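Local structure of nitroreductase-like family protein (Bacillus cereus, 2I7H) at residues A43-K47 / H48-W52; G152-R155 / G156-I159; F119-N122 / F123-L126. The protein belongs to the FMN-dependent nitroreductase-like family and binds flavin mononucleotide in pockets built from both subunits of a two-chain assembly. All coordinates share one frame; numbering follows the deposited sequence. Where two conformers were deposited one is given.

Interaction 1: residues A43-K47 / H48-W52; sequences APNHK and HREPW. With FMN (flavin mononucleotide), chain J.
Asn45 folds back over the loop toward Glu50 and Trp52: CB, CG and ND2 lie along the indole, while OD1 turns to Glu50. CB lies 3.9 Å from Trp52 CZ3, beside the six-membered ring, with Pro51 CD a looser apolar neighbour. Because CG sits between the backbone N and the carbonyl carbon (chi1 61°), the amide stays close to its own turn, its plane steeply inclined to the indole. OD1 accepts Glu50 N at 2.9 Å, the donor tilted from the carbonyl plane, and also lies 3.1 Å from His48 CA. At the other branch ND2 gives a hydrogen bond to Ala43 O, 3.0 Å away, while remaining 3.7 Å from Trp52 CH2. Asparagine suits this place: one compact group offers an acceptor and a donor, and bonds at both ends fix its rotation.

The backbone of Asn45 works as hard. Its N donates to O4' of flavin mononucleotide at 2.7 Å, nearly straight at 163°, and its O accepts His48 N. Arg49 N makes a weak bond to His46 O, and that carbonyl oxygen lies over one face of the guanidinium. The His46 ring meets the flavin, NE2 3.3 Å from C4A, and a water joins His46 ND1 to Arg49 NH2. NE and NH1 of Arg49 form salt bridges to Asp112 and Glu111. Glu50 instead reaches Thr178 of the second subunit.

This compact turn fills the connection between helix 30-40 and strand 53-58. It packs against helix 106-129, Asn45 on Ala115 and Pro51 on Thr116, and Trp52 stacks on Phe119 of the same helix, so the loop lies against that helix, the flavin and the second subunit.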
ATOM      1  N   ALA A  43       0.209   4.096   8.861  1.00 43.32           N
ATOM      2  CA  ALA A  43       0.113   2.938   7.989  1.00 42.16           C
ATOM      3  C   ALA A  43       0.428   1.698   8.819  1.00 41.68           C
ATOM      4  O   ALA A  43       1.198   1.785   9.778  1.00 40.85           O
ATOM      5  CB  ALA A  43       1.103   3.105   6.823  1.00 41.35           C
ATOM      6  N   PRO A  44      -0.151   0.533   8.458  1.00 42.00           N
ATOM      7  CA  PRO A  44       0.277  -0.694   9.145  1.00 42.51           C
ATOM      8  C   PRO A  44       1.763  -0.915   8.860  1.00 43.44           C
ATOM      9  O   PRO A  44       2.254  -0.606   7.760  1.00 43.97           O
ATOM     10  CB  PRO A  44      -0.513  -1.784   8.419  1.00 42.99           C
ATOM     11  CG  PRO A  44      -0.774  -1.211   7.066  1.00 40.49           C
ATOM     12  CD  PRO A  44      -1.124   0.227   7.398  1.00 40.89           C
ATOM     13  N   ASN A  45       2.480  -1.425   9.841  1.00 44.04           N
ATOM     14  CA  ASN A  45       3.881  -1.720   9.650  1.00 44.68           C
ATOM     15  C   ASN A  45       4.317  -2.734  10.652  1.00 45.03           C
ATOM     16  O   ASN A  45       4.179  -2.528  11.859  1.00 45.84           O
ATOM     17  CB  ASN A  45       4.760  -0.462   9.698  1.00 44.33           C
ATOM     18  CG  ASN A  45       4.696   0.263  11.013  1.00 44.70           C
ATOM     19  OD1 ASN A  45       5.706   0.380  11.691  1.00 41.88           O
ATOM     20  ND2 ASN A  45       3.518   0.826  11.351  1.00 46.31           N
ATOM     21  N   HIS A  46       4.854  -3.830  10.150  1.00 45.15           N
ATOM     22  CA  HIS A  46       5.104  -4.968  10.997  1.00 45.43           C
ATOM     23  C   HIS A  46       6.166  -4.617  12.030  1.00 45.25           C
ATOM     24  O   HIS A  46       7.165  -3.976  11.713  1.00 44.84           O
ATOM     25  CB  HIS A  46       5.435  -6.237  10.189  1.00 45.31           C
ATOM     26  CG  HIS A  46       5.222  -7.507  10.957  1.00 47.72           C
ATOM     27  ND1 HIS A  46       6.235  -8.401  11.228  1.00 51.68           N
ATOM     28  CD2 HIS A  46       4.121  -8.010  11.560  1.00 51.75           C
ATOM     29  CE1 HIS A  46       5.764  -9.411  11.936  1.00 50.57           C
ATOM     30  NE2 HIS A  46       4.480  -9.201  12.146  1.00 50.25           N
ATOM     31  N   LYS A  47       5.896  -5.017  13.271  0.50 45.41           N
ATOM     32  CA  LYS A  47       6.797  -4.825  14.404  0.50 45.79           C
ATOM     33  C   LYS A  47       7.136  -3.357  14.691  0.50 45.88           C
ATOM     34  O   LYS A  47       8.076  -3.061  15.426  0.50 45.70           O
ATOM     35  CB  LYS A  47       8.062  -5.676  14.240  0.50 45.75           C
ATOM     36  CG  LYS A  47       7.803  -7.173  14.212  0.50 46.39           C
ATOM     37  CD  LYS A  47       7.343  -7.700  15.569  0.50 48.74           C
ATOM     38  CE  LYS A  47       7.426  -9.219  15.629  0.50 50.09           C
ATOM     39  NZ  LYS A  47       7.518  -9.702  17.036  0.50 51.70           N
ATOM     40  N   HIS A  48       6.353  -2.446  14.111  1.00 46.10           N
ATOM     41  CA  HIS A  48       6.532  -0.997  14.322  1.00 46.52           C
ATOM     42  C   HIS A  48       7.945  -0.552  13.900  1.00 45.36           C
ATOM     43  O   HIS A  48       8.616   0.244  14.590  1.00 45.85           O
ATOM     44  CB  HIS A  48       6.191  -0.623  15.788  1.00 47.14           C
ATOM     45  CG  HIS A  48       5.985   0.842  16.020  1.00 50.94           C
ATOM     46  ND1 HIS A  48       4.860   1.517  15.587  1.00 54.24           N
ATOM     47  CD2 HIS A  48       6.763   1.765  16.645  1.00 52.60           C
ATOM     48  CE1 HIS A  48       4.960   2.792  15.933  1.00 53.50           C
ATOM     49  NE2 HIS A  48       6.105   2.968  16.571  1.00 50.39           N
ATOM     50  N   ARG A  49       8.401  -1.098  12.770  1.00 43.89           N
ATOM     51  CA  ARG A  49       9.722  -0.752  12.215  1.00 42.77           C
ATOM     52  C   ARG A  49       9.699   0.594  11.506  1.00 42.39           C
ATOM     53  O   ARG A  49      10.761   1.170  11.265  1.00 42.53           O
ATOM     54  CB  ARG A  49      10.264  -1.830  11.269  1.00 41.47           C
ATOM     55  CG  ARG A  49      10.686  -3.096  11.956  1.00 40.41           C
ATOM     56  CD  ARG A  49      11.520  -3.980  11.034  1.00 36.89           C
ATOM     57  NE  ARG A  49      10.722  -4.565   9.959  1.00 39.92           N
ATOM     58  CZ  ARG A  49      10.094  -5.741  10.022  1.00 36.70           C
ATOM     59  NH1 ARG A  49       9.409  -6.190   8.962  1.00 28.65           N
ATOM     60  NH2 ARG A  49      10.168  -6.463  11.131  1.00 32.85           N
ATOM     61  N   GLU A  50       8.493   1.075  11.182  1.00 41.69           N
ATOM     62  CA  GLU A  50       8.289   2.359  10.499  1.00 41.92           C
ATOM     63  C   GLU A  50       9.340   2.589   9.389  1.00 40.58           C
ATOM     64  O   GLU A  50      10.117   3.534   9.465  1.00 41.25           O
ATOM     65  CB  GLU A  50       8.285   3.529  11.512  1.00 41.19           C
ATOM     66  CG  GLU A  50       7.124   3.509  12.487  1.00 42.91           C
ATOM     67  CD  GLU A  50       7.167   4.688  13.468  1.00 43.93           C
ATOM     68  OE1 GLU A  50       8.028   4.714  14.383  1.00 43.77           O
ATOM     69  OE2 GLU A  50       6.344   5.607  13.301  1.00 47.33           O
ATOM     70  N   PRO A  51       9.362   1.719   8.366  1.00 39.69           N
ATOM     71  CA  PRO A  51      10.498   1.677   7.445  1.00 39.18           C
ATOM     72  C   PRO A  51      10.662   2.909   6.545  1.00 38.76           C
ATOM     73  O   PRO A  51      11.701   3.068   5.892  1.00 39.49           O
ATOM     74  CB  PRO A  51      10.178   0.438   6.588  1.00 38.24           C
ATOM     75  CG  PRO A  51       8.693   0.364   6.595  1.00 37.95           C
ATOM     76  CD  PRO A  51       8.344   0.706   7.999  1.00 39.28           C
ATOM     77  N   TRP A  52       9.650   3.756   6.493  1.00 37.45           N
ATOM     78  CA  TRP A  52       9.602   4.815   5.478  1.00 37.23           C
ATOM     79  C   TRP A  52      10.528   5.992   5.843  1.00 37.70           C
ATOM     80  O   TRP A  52      10.688   6.323   7.019  1.00 36.81           O
ATOM     81  CB  TRP A  52       8.156   5.292   5.290  1.00 35.52           C
ATOM     82  CG  TRP A  52       7.443   5.459   6.597  1.00 36.85           C
ATOM     83  CD1 TRP A  52       7.634   6.481   7.532  1.00 34.47           C
ATOM     84  CD2 TRP A  52       6.457   4.576   7.175  1.00 35.69           C
ATOM     85  NE1 TRP A  52       6.821   6.288   8.608  1.00 31.99           N
ATOM     86  CE2 TRP A  52       6.096   5.129   8.439  1.00 35.85           C
ATOM     87  CE3 TRP A  52       5.855   3.388   6.757  1.00 36.98           C
ATOM     88  CZ2 TRP A  52       5.153   4.529   9.282  1.00 33.21           C
ATOM     89  CZ3 TRP A  52       4.899   2.775   7.605  1.00 36.69           C
ATOM     90  CH2 TRP A  52       4.568   3.360   8.858  1.00 37.06           C
TER
HETATM   91  N1  FMN J1002       0.407  -8.717  12.175  0.75 54.55           N
HETATM   92  C2  FMN J1002       0.534  -9.998  12.717  0.75 54.53           C
HETATM   93  O2  FMN J1002       0.002 -10.290  13.791  0.75 54.54           O
HETATM   94  N3  FMN J1002       1.260 -10.964  12.051  0.75 54.25           N
HETATM   95  C4  FMN J1002       1.862 -10.659  10.840  0.75 53.67           C
HETATM   96  O4  FMN J1002       2.431 -11.537  10.206  0.75 49.88           O
HETATM   97  C4A FMN J1002       1.738  -9.378  10.296  0.75 54.29           C
HETATM   98  N5  FMN J1002       2.351  -9.086   9.093  0.75 54.28           N
HETATM   99  C5A FMN J1002       2.238  -7.830   8.545  0.75 54.23           C
HETATM  100  C6  FMN J1002       2.865  -7.603   7.338  0.75 54.54           C
HETATM  101  C7  FMN J1002       2.810  -6.401   6.675  0.75 53.95           C
HETATM  102  C7M FMN J1002       2.835  -6.594   5.195  0.75 50.32           C
HETATM  103  C8  FMN J1002       2.110  -5.350   7.276  0.75 53.77           C
HETATM  104  C8M FMN J1002       1.805  -4.111   6.489  0.75 50.41           C
HETATM  105  C9  FMN J1002       1.469  -5.569   8.508  0.75 54.22           C
HETATM  106  C9A FMN J1002       1.509  -6.819   9.165  0.75 54.87           C
HETATM  107  N10 FMN J1002       0.902  -7.080  10.422  0.75 55.44           N
HETATM  108  C10 FMN J1002       0.992  -8.385  10.952  0.75 54.83           C
HETATM  109  C1' FMN J1002       1.282  -6.102  11.500  0.75 56.55           C
HETATM  110  C2' FMN J1002       0.365  -4.900  11.692  0.75 58.41           C
HETATM  111  O2' FMN J1002      -0.158  -4.448  10.450  0.75 59.32           O
HETATM  112  C3' FMN J1002       1.209  -3.817  12.370  0.75 57.04           C
HETATM  113  O3' FMN J1002       1.757  -4.282  13.588  0.75 57.82           O
HETATM  114  C4' FMN J1002       0.416  -2.576  12.679  0.75 54.96           C
HETATM  115  O4' FMN J1002       1.104  -1.444  12.214  0.75 52.38           O
HETATM  116  C5' FMN J1002       0.262  -2.451  14.182  0.75 55.07           C
HETATM  117  O5' FMN J1002      -0.289  -1.191  14.444  0.75 53.45           O
HETATM  118  P   FMN J1002      -1.717  -0.777  13.804  0.75 54.74           P
HETATM  119  O1P FMN J1002      -1.908  -1.391  12.428  0.75 49.45           O
HETATM  120  O2P FMN J1002      -1.687   0.746  13.656  0.75 50.85           O
HETATM  121  O3P FMN J1002      -2.819  -1.270  14.759  0.75 49.36           O
HETATM  122  O   HOH W   1       9.226  -9.056  10.893  1.00 31.45           O

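Interaction 2: residues G152-R155 / G156-I159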
ATOM      1  N   GLY A 152      22.081  11.323  -2.654  1.00 42.33           N
ATOM      2  CA  GLY A 152      22.638  11.103  -1.311  1.00 43.11           C
ATOM      3  C   GLY A 152      22.194   9.864  -0.537  1.00 43.98           C
ATOM      4  O   GLY A 152      22.359   9.806   0.687  1.00 43.65           O
ATOM      5  N   LEU A 153      21.628   8.878  -1.232  1.00 44.58           N
ATOM      6  CA  LEU A 153      21.324   7.591  -0.617  1.00 45.67           C
ATOM      7  C   LEU A 153      22.475   6.600  -0.810  1.00 47.36           C
ATOM      8  O   LEU A 153      23.192   6.645  -1.824  1.00 47.31           O
ATOM      9  CB  LEU A 153      20.039   6.985  -1.193  1.00 45.01           C
ATOM     10  CG  LEU A 153      18.736   7.741  -1.012  1.00 42.25           C
ATOM     11  CD1 LEU A 153      17.641   6.964  -1.591  1.00 37.10           C
ATOM     12  CD2 LEU A 153      18.514   7.919   0.429  1.00 45.70           C
ATOM     13  N   THR A 154      22.631   5.697   0.161  1.00 48.66           N
ATOM     14  CA  THR A 154      23.677   4.666   0.120  1.00 49.91           C
ATOM     15  C   THR A 154      23.157   3.440  -0.611  1.00 49.68           C
ATOM     16  O   THR A 154      21.978   3.374  -0.933  1.00 50.39           O
ATOM     17  CB  THR A 154      24.147   4.293   1.557  1.00 50.32           C
ATOM     18  OG1 THR A 154      23.113   3.559   2.246  1.00 53.21           O
ATOM     19  CG2 THR A 154      24.504   5.557   2.356  1.00 50.43           C
ATOM     20  N   ARG A 155      24.026   2.474  -0.900  1.00 49.95           N
ATOM     21  CA  ARG A 155      23.583   1.206  -1.491  1.00 50.07           C
ATOM     22  C   ARG A 155      22.751   0.490  -0.450  1.00 48.80           C
ATOM     23  O   ARG A 155      22.943   0.687   0.760  1.00 48.39           O
ATOM     24  CB  ARG A 155      24.771   0.312  -1.855  1.00 50.44           C
ATOM     25  CG  ARG A 155      24.437  -0.767  -2.898  1.00 51.33           C
ATOM     26  CD  ARG A 155      25.661  -1.558  -3.381  1.00 53.17           C
ATOM     27  NE  ARG A 155      26.817  -0.706  -3.686  1.00 58.22           N
ATOM     28  CZ  ARG A 155      27.761  -0.404  -2.800  1.00 58.73           C
ATOM     29  NH1 ARG A 155      27.673  -0.894  -1.561  1.00 60.39           N
ATOM     30  NH2 ARG A 155      28.783   0.377  -3.143  1.00 56.87           N
ATOM     31  N   GLY A 156      21.819  -0.335  -0.890  1.00 47.26           N
ATOM     32  CA  GLY A 156      20.961  -0.948   0.115  1.00 47.02           C
ATOM     33  C   GLY A 156      19.952   0.005   0.766  1.00 45.66           C
ATOM     34  O   GLY A 156      19.418  -0.285   1.837  1.00 45.64           O
ATOM     35  N   GLN A 157      19.708   1.139   0.117  1.00 43.90           N
ATOM     36  CA  GLN A 157      18.513   1.926   0.378  1.00 43.41           C
ATOM     37  C   GLN A 157      17.675   1.903  -0.886  1.00 42.40           C
ATOM     38  O   GLN A 157      18.169   2.229  -1.963  1.00 43.11           O
ATOM     39  CB  GLN A 157      18.848   3.353   0.789  1.00 42.80           C
ATOM     40  CG  GLN A 157      19.518   3.415   2.141  1.00 44.18           C
ATOM     41  CD  GLN A 157      19.890   4.818   2.529  1.00 45.99           C
ATOM     42  OE1 GLN A 157      20.599   5.508   1.803  1.00 49.12           O
ATOM     43  NE2 GLN A 157      19.411   5.254   3.677  1.00 45.93           N
ATOM     44  N   ARG A 158      16.432   1.481  -0.745  1.00 40.70           N
ATOM     45  CA  ARG A 158      15.549   1.266  -1.860  1.00 40.28           C
ATOM     46  C   ARG A 158      14.584   2.431  -2.007  1.00 39.46           C
ATOM     47  O   ARG A 158      14.043   2.934  -1.019  1.00 38.91           O
ATOM     48  CB  ARG A 158      14.763  -0.037  -1.671  1.00 40.62           C
ATOM     49  CG  ARG A 158      13.668  -0.235  -2.689  1.00 41.66           C
ATOM     50  CD  ARG A 158      12.751  -1.373  -2.295  1.00 50.73           C
ATOM     51  NE  ARG A 158      13.379  -2.696  -2.442  1.00 54.07           N
ATOM     52  CZ  ARG A 158      13.226  -3.497  -3.502  1.00 52.43           C
ATOM     53  NH1 ARG A 158      12.473  -3.089  -4.516  1.00 51.21           N
ATOM     54  NH2 ARG A 158      13.845  -4.689  -3.552  1.00 45.76           N
ATOM     55  N   ILE A 159      14.382   2.854  -3.249  1.00 38.55           N
ATOM     56  CA  ILE A 159      13.459   3.924  -3.558  1.00 38.32           C
ATOM     57  C   ILE A 159      12.158   3.276  -3.958  1.00 38.40           C
ATOM     58  O   ILE A 159      12.068   2.594  -4.975  1.00 39.35           O
ATOM     59  CB  ILE A 159      13.995   4.869  -4.671  1.00 38.23           C
ATOM     60  CG1 ILE A 159      15.311   5.516  -4.226  1.00 36.88           C
ATOM     61  CG2 ILE A 159      12.929   5.899  -5.098  1.00 37.50           C
ATOM     62  CD1 ILE A 159      15.949   6.430  -5.287  1.00 38.02           C
TER
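Gln157 turns its amide back onto Thr154, and OE1 accepts the backbone N of Thr154 in a short bond of 2.6 Å with an N-H...O angle of 157°. With CG anti to the carbonyl carbon (chi1 -68°) and the chain extended beyond it, the side chain is long enough to cross Thr154 and reach its backbone N on the far side of the turn. CG runs 3.6 Å from Thr154 OG1, and OE1 also rests 3.4 Å from Leu153 CB, so the oxygen is flanked by carbon as well as gripped by N-H.

Around this pair the chain makes a type II beta turn from Thr154 to Gln157, closed by a weak bond from Gln157 N to Thr154 O at 3.4 Å. Gly156 takes its third position with a positive phi, where a side chain would collide with Arg155 O. Deeper down, Leu153 CD1 packs on Ile159 CG1 at 3.8 Å, two branched aliphatic chains suited to the interior, where Leu153 meets Tyr99 and both meet Ile148. Gly152, also at positive phi, ends helix 145-150 in a Schellman motif just before Leu153.

Gln157 NE2 has its own partner in Asn101 OD1. Both ends of the amide are therefore used, which fixes its orientation and lets an uncharged side chain brace a turn whose own backbone bond is weak, just as strand 157-167 begins.

Interaction 3: residues F119-N122 / F123-L126; sequences FMQN and FQLL
Leu126 overlaps the backbone carbonyl of Asn122 one turn back along the helix: CG lies 3.2 Å from Asn122 O and CD1 3.3 Å from it. The same oxygen accepts Leu126 N at 2.9 Å, so the branched side chain lies beside a peptide oxygen that is already satisfied. Leu125 repeats the pattern one residue earlier, its CG 3.3 Å from Gln121 O. Hydrogen bonds from Phe123 N to Phe119 O and from Gln124 N to Met120 O continue the i to i+4 bonding of an alpha helix.

Gln121 extends away from its backbone N and then bends at chi2 (66°), which carries the amide forward along the helix, toward Gln124. NE2 comes to 3.1 Å from Gln124 OE1, the two amide planes 63° apart, while OE1 lies beside Leu125 and makes a weak bond to Asn122 of the second subunit.

This part of helix 106-129 is buried. Phe119 and Phe123 face helix 30-40 with flat apolar rings, Met120 (a selenomethionine) and Gln124 meet strands 132-137 and 157-167, and Gln121 and Leu125 turn to the second subunit.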
ATOM      1  N   PHE A 119       1.861   3.488   3.478  1.00 35.61           N
ATOM      2  CA  PHE A 119       2.160   4.890   3.806  1.00 35.72           C
ATOM      3  C   PHE A 119       1.950   5.813   2.605  1.00 36.60           C
ATOM      4  O   PHE A 119       1.320   6.866   2.738  1.00 37.78           O
ATOM      5  CB  PHE A 119       3.593   4.965   4.371  1.00 35.07           C
ATOM      6  CG  PHE A 119       4.186   6.345   4.443  1.00 34.73           C
ATOM      7  CD1 PHE A 119       3.916   7.183   5.519  1.00 30.61           C
ATOM      8  CD2 PHE A 119       5.110   6.759   3.483  1.00 33.38           C
ATOM      9  CE1 PHE A 119       4.472   8.405   5.580  1.00 30.83           C
ATOM     10  CE2 PHE A 119       5.666   7.980   3.531  1.00 34.54           C
ATOM     11  CZ  PHE A 119       5.355   8.833   4.572  1.00 33.94           C
HETATM   12  N   MSE A 120       2.414   5.401   1.423  1.00 37.86           N
HETATM   13  CA  MSE A 120       2.297   6.231   0.215  1.00 38.05           C
HETATM   14  C   MSE A 120       0.877   6.347  -0.279  1.00 37.60           C
HETATM   15  O   MSE A 120       0.455   7.423  -0.700  1.00 37.55           O
HETATM   16  CB  MSE A 120       3.208   5.738  -0.923  1.00 38.69           C
HETATM   17  CG  MSE A 120       4.677   5.954  -0.631  1.00 37.58           C
HETATM   18 SE   MSE A 120       5.931   5.260  -1.976  0.85 40.08          SE
HETATM   19  CE  MSE A 120       5.645   6.550  -3.359  1.00 42.31           C
ATOM     20  N   GLN A 121       0.159   5.231  -0.237  1.00 37.16           N
ATOM     21  CA  GLN A 121      -1.242   5.214  -0.568  1.00 37.49           C
ATOM     22  C   GLN A 121      -2.072   6.061   0.411  1.00 36.87           C
ATOM     23  O   GLN A 121      -2.912   6.839  -0.024  1.00 36.13           O
ATOM     24  CB  GLN A 121      -1.777   3.783  -0.653  1.00 38.04           C
ATOM     25  CG  GLN A 121      -3.298   3.706  -0.832  1.00 39.31           C
ATOM     26  CD  GLN A 121      -3.812   4.260  -2.145  1.00 40.50           C
ATOM     27  OE1 GLN A 121      -5.019   4.188  -2.422  1.00 44.54           O
ATOM     28  NE2 GLN A 121      -2.931   4.827  -2.952  1.00 37.01           N
ATOM     29  N   ASN A 122      -1.801   5.919   1.718  1.00 36.24           N
ATOM     30  CA  ASN A 122      -2.387   6.803   2.726  1.00 35.80           C
ATOM     31  C   ASN A 122      -2.182   8.249   2.334  1.00 35.76           C
ATOM     32  O   ASN A 122      -3.113   9.041   2.353  1.00 35.94           O
ATOM     33  CB  ASN A 122      -1.684   6.632   4.066  1.00 35.40           C
ATOM     34  CG  ASN A 122      -2.190   5.472   4.871  1.00 34.82           C
ATOM     35  OD1 ASN A 122      -3.220   4.859   4.585  1.00 30.83           O
ATOM     36  ND2 ASN A 122      -1.454   5.172   5.924  1.00 33.22           N
ATOM     37  N   PHE A 123      -0.930   8.589   2.021  1.00 35.89           N
ATOM     38  CA  PHE A 123      -0.567   9.955   1.686  1.00 36.50           C
ATOM     39  C   PHE A 123      -1.369  10.450   0.488  1.00 36.73           C
ATOM     40  O   PHE A 123      -1.840  11.582   0.487  1.00 37.00           O
ATOM     41  CB  PHE A 123       0.917  10.088   1.353  1.00 35.67           C
ATOM     42  CG  PHE A 123       1.271  11.461   0.929  1.00 37.39           C
ATOM     43  CD1 PHE A 123       1.527  12.469   1.896  1.00 36.90           C
ATOM     44  CD2 PHE A 123       1.255  11.803  -0.412  1.00 35.64           C
ATOM     45  CE1 PHE A 123       1.804  13.749   1.483  1.00 38.20           C
ATOM     46  CE2 PHE A 123       1.532  13.086  -0.819  1.00 35.69           C
ATOM     47  CZ  PHE A 123       1.803  14.060   0.109  1.00 36.11           C
ATOM     48  N   GLN A 124      -1.505   9.594  -0.524  1.00 36.80           N
ATOM     49  CA  GLN A 124      -2.206   9.964  -1.757  1.00 37.50           C
ATOM     50  C   GLN A 124      -3.676  10.270  -1.473  1.00 37.13           C
ATOM     51  O   GLN A 124      -4.222  11.224  -2.022  1.00 37.28           O
ATOM     52  CB  GLN A 124      -2.065   8.868  -2.802  1.00 37.08           C
ATOM     53  CG  GLN A 124      -0.678   8.749  -3.481  1.00 37.16           C
ATOM     54  CD  GLN A 124      -0.805   7.872  -4.758  1.00 39.23           C
ATOM     55  OE1 GLN A 124      -1.440   6.824  -4.723  1.00 44.76           O
ATOM     56  NE2 GLN A 124      -0.261   8.326  -5.868  1.00 37.86           N
ATOM     57  N   LEU A 125      -4.275   9.486  -0.572  1.00 36.50           N
ATOM     58  CA  LEU A 125      -5.657   9.662  -0.129  1.00 37.11           C
ATOM     59  C   LEU A 125      -5.844  10.942   0.683  1.00 37.19           C
ATOM     60  O   LEU A 125      -6.706  11.758   0.392  1.00 37.94           O
ATOM     61  CB  LEU A 125      -6.111   8.429   0.683  1.00 36.74           C
ATOM     62  CG  LEU A 125      -6.220   7.139  -0.115  1.00 35.25           C
ATOM     63  CD1 LEU A 125      -6.628   5.937   0.774  1.00 35.67           C
ATOM     64  CD2 LEU A 125      -7.163   7.340  -1.299  1.00 30.64           C
ATOM     65  N   LEU A 126      -5.005  11.104   1.692  1.00 38.02           N
ATOM     66  CA  LEU A 126      -4.908  12.331   2.473  1.00 37.73           C
ATOM     67  C   LEU A 126      -4.752  13.593   1.624  1.00 37.95           C
ATOM     68  O   LEU A 126      -5.421  14.602   1.875  1.00 37.61           O
ATOM     69  CB  LEU A 126      -3.761  12.205   3.489  1.00 36.98           C
ATOM     70  CG  LEU A 126      -4.011  11.158   4.585  1.00 36.81           C
ATOM     71  CD1 LEU A 126      -2.745  10.672   5.239  1.00 34.37           C
ATOM     72  CD2 LEU A 126      -4.967  11.685   5.656  1.00 33.42           C
TER

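From the N terminus the chain first makes interaction 1, in the connection from helix 30-40 to strand 53-58, then interaction 3 inside helix 106-129, and last interaction 2, where the turn after helix 145-150 enters strand 157-167. Each closes a short local loop or helical turn; none nests in or crosses another. Interactions 1 and 3 touch, Ala43 CB lying 3.4 Å from Asn122 ND2, which joins the flavin-binding loop to helix 106-129, and both reach the second subunit. Interaction 2 touches neither, its centre about 18 Å from that of interaction 1 and about 22 Å from that of interaction 3, yet strand 157-167 runs on to pack against Met120 and Phe123.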